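Local coordinates for protein MAR1 Ribonuclease (Caenorhabditis elegans, PDB 2B34) that probably acts as a hydrolase of the isochorismatase family, possibly a ribonuclease, at residues Ser40-Asp45 and Thr186-Thr191. Numbering follows the deposited sequence.
Sequences SRRLID and TSAPDT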
loop_
_atom_site.group_PDB
_atom_site.type_symbol
_atom_site.label_atom_id
_atom_site.label_comp_id
_atom_site.label_asym_id
_atom_site.label_seq_id
_atom_site.Cartn_x
_atom_site.Cartn_y
_atom_site.Cartn_z
ATOM N N SER A 40 6.060 -19.391 14.069
ATOM C CA SER A 40 4.900 -19.594 14.949
ATOM C C SER A 40 5.326 -20.165 16.305
ATOM O O SER A 40 4.762 -19.797 17.332
ATOM C CB SER A 40 3.836 -20.486 14.298
ATOM O OG SER A 40 3.298 -19.880 13.129
ATOM N N ARG A 41 6.325 -21.050 16.308
ATOM C CA ARG A 41 6.874 -21.591 17.566
ATOM C C ARG A 41 7.497 -20.497 18.443
ATOM O O ARG A 41 7.411 -20.560 19.671
ATOM C CB ARG A 41 7.864 -22.735 17.289
ATOM C CG ARG A 41 8.536 -23.370 18.531
ATOM C CD ARG A 41 7.544 -23.967 19.551
ATOM N NE ARG A 41 8.221 -24.271 20.814
ATOM C CZ ARG A 41 8.804 -25.434 21.103
ATOM N NH1 ARG A 41 8.785 -26.432 20.231
ATOM N NH2 ARG A 41 9.411 -25.601 22.272
ATOM N N ARG A 42 8.106 -19.490 17.813
ATOM C CA ARG A 42 8.663 -18.338 18.541
ATOM C C ARG A 42 7.599 -17.565 19.314
ATOM O O ARG A 42 7.825 -17.169 20.465
ATOM C CB ARG A 42 9.410 -17.391 17.595
ATOM C CG ARG A 42 10.709 -17.951 17.071
ATOM C CD ARG A 42 11.307 -17.067 15.990
ATOM N NE ARG A 42 12.580 -17.603 15.508
ATOM C CZ ARG A 42 13.590 -16.860 15.066
ATOM N NH1 ARG A 42 13.499 -15.536 15.052
ATOM N NH2 ARG A 42 14.701 -17.443 14.651
ATOM N N LEU A 43 6.446 -17.349 18.678
ATOM C CA LEU A 43 5.337 -16.642 19.310
ATOM C C LEU A 43 4.682 -17.460 20.415
ATOM O O LEU A 43 4.328 -16.918 21.463
ATOM C CB LEU A 43 4.303 -16.211 18.269
ATOM C CG LEU A 43 4.717 -14.877 17.647
ATOM C CD1 LEU A 43 4.626 -14.926 16.151
ATOM C CD2 LEU A 43 3.938 -13.706 18.246
ATOM N N ILE A 44 4.524 -18.761 20.166
ATOM C CA ILE A 44 4.022 -19.698 21.172
ATOM C C ILE A 44 4.918 -19.709 22.420
ATOM O O ILE A 44 4.413 -19.654 23.539
ATOM C CB ILE A 44 3.844 -21.115 20.579
ATOM C CG1 ILE A 44 2.555 -21.179 19.754
ATOM C CG2 ILE A 44 3.814 -22.172 21.677
ATOM C CD1 ILE A 44 2.497 -22.339 18.774
ATOM N N ASP A 45 6.236 -19.768 22.214
ATOM C CA ASP A 45 7.214 -19.699 23.302
ATOM C C ASP A 45 7.128 -18.364 24.039
ATOM O O ASP A 45 7.159 -18.328 25.272
ATOM C CB ASP A 45 8.642 -19.877 22.776
ATOM C CG ASP A 45 8.948 -21.299 22.336
ATOM O OD1 ASP A 45 8.252 -22.252 22.751
ATOM O OD2 ASP A 45 9.918 -21.460 21.562
ATOM N N THR A 186 18.521 -15.028 16.381
ATOM C CA THR A 186 18.630 -15.013 14.932
ATOM C C THR A 186 17.332 -14.450 14.353
ATOM O O THR A 186 16.260 -14.609 14.947
ATOM C CB THR A 186 18.910 -16.425 14.353
ATOM O OG1 THR A 186 17.773 -17.271 14.562
ATOM C CG2 THR A 186 20.136 -17.053 15.020
ATOM N N SER A 187 17.435 -13.782 13.206
ATOM C CA SER A 187 16.259 -13.262 12.510
ATOM C C SER A 187 15.347 -14.404 12.078
ATOM O O SER A 187 15.820 -15.461 11.655
ATOM C CB SER A 187 16.671 -12.438 11.285
ATOM O OG SER A 187 17.421 -11.299 11.664
ATOM N N ALA A 188 14.039 -14.182 12.189
ATOM C CA ALA A 188 13.047 -15.143 11.715
ATOM C C ALA A 188 13.341 -15.500 10.262
ATOM O O ALA A 188 13.777 -14.641 9.500
ATOM C CB ALA A 188 11.648 -14.570 11.855
ATOM N N PRO A 189 13.134 -16.775 9.880
ATOM C CA PRO A 189 13.386 -17.179 8.501
ATOM C C PRO A 189 12.596 -16.340 7.495
ATOM O O PRO A 189 11.415 -16.046 7.717
ATOM C CB PRO A 189 12.910 -18.635 8.472
ATOM C CG PRO A 189 13.023 -19.096 9.883
ATOM C CD PRO A 189 12.671 -17.907 10.707
ATOM N N ASP A 190 13.264 -15.962 6.406
ATOM C CA ASP A 190 12.670 -15.178 5.330
ATOM C C ASP A 190 11.553 -15.934 4.628
ATOM O O ASP A 190 11.675 -17.127 4.354
ATOM C CB ASP A 190 13.742 -14.802 4.301
ATOM C CG ASP A 190 13.166 -14.065 3.099
ATOM O OD1 ASP A 190 12.995 -12.834 3.186
ATOM O OD2 ASP A 190 12.881 -14.718 2.071
ATOM N N THR A 191 10.467 -15.226 4.329
ATOM C CA THR A 191 9.363 -15.795 3.559
ATOM C C THR A 191 9.011 -14.974 2.311
ATOM O O THR A 191 7.851 -14.920 1.890
ATOM C CB THR A 191 8.112 -16.040 4.440
ATOM O OG1 THR A 191 7.636 -14.796 4.961
ATOM C CG2 THR A 191 8.444 -16.980 5.592
#
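R42 reaches from helix 33-49 to the backbone of T186, and its guanidinium carries every hydrogen bond between 40-45 and 186-191. The stronger bond runs from R42 NH1 to T186 O at 2.9 Å, bent to 144° at the hydrogen, with the donor standing out of the carbonyl plane. R42 NH2 adds two weak bonds, one to the same T186 O at 3.2 Å and one to T186 OG1 at 3.1 Å. T186 O thus sits at the edge of the guanidinium, near its plane, and accepts from both terminal nitrogens, while the hydroxyl probably helps set the turn of the group. With chi1 at -71°, R42 CG lies beside the backbone N, and the chain then runs extended to NE, which carries the guanidinium from the helix to the loop. The helix follows the first strand of the parallel beta-sheet in the alpha/beta isochorismatase fold, whereas 186-191 belongs to the C-terminal tail beyond helix 177-183, so the contact joins that tail to helix 33-49. A leucine in place of R42 would probably leave T186 O and T186 OG1 without these donors and let this part of the tail shift more easily. One residue before R42, R41 turns to its own helix: R41 NE binds D45 OD1 in a 2.8 Å salt bridge, almost straight at 179°, and that carboxylate oxygen is shared with R48. Over one face of the R42 guanidinium lie A188 CA, 3.8 Å from R42 CZ, and the more distant P189 CD, while A188 CB comes to 3.8 Å from R42 NH1. P189 also packs on E35 and T39 of the same helix, and A188 on S161 of helix 161-169. On the tail, S187 packs against R139 of a second subunit.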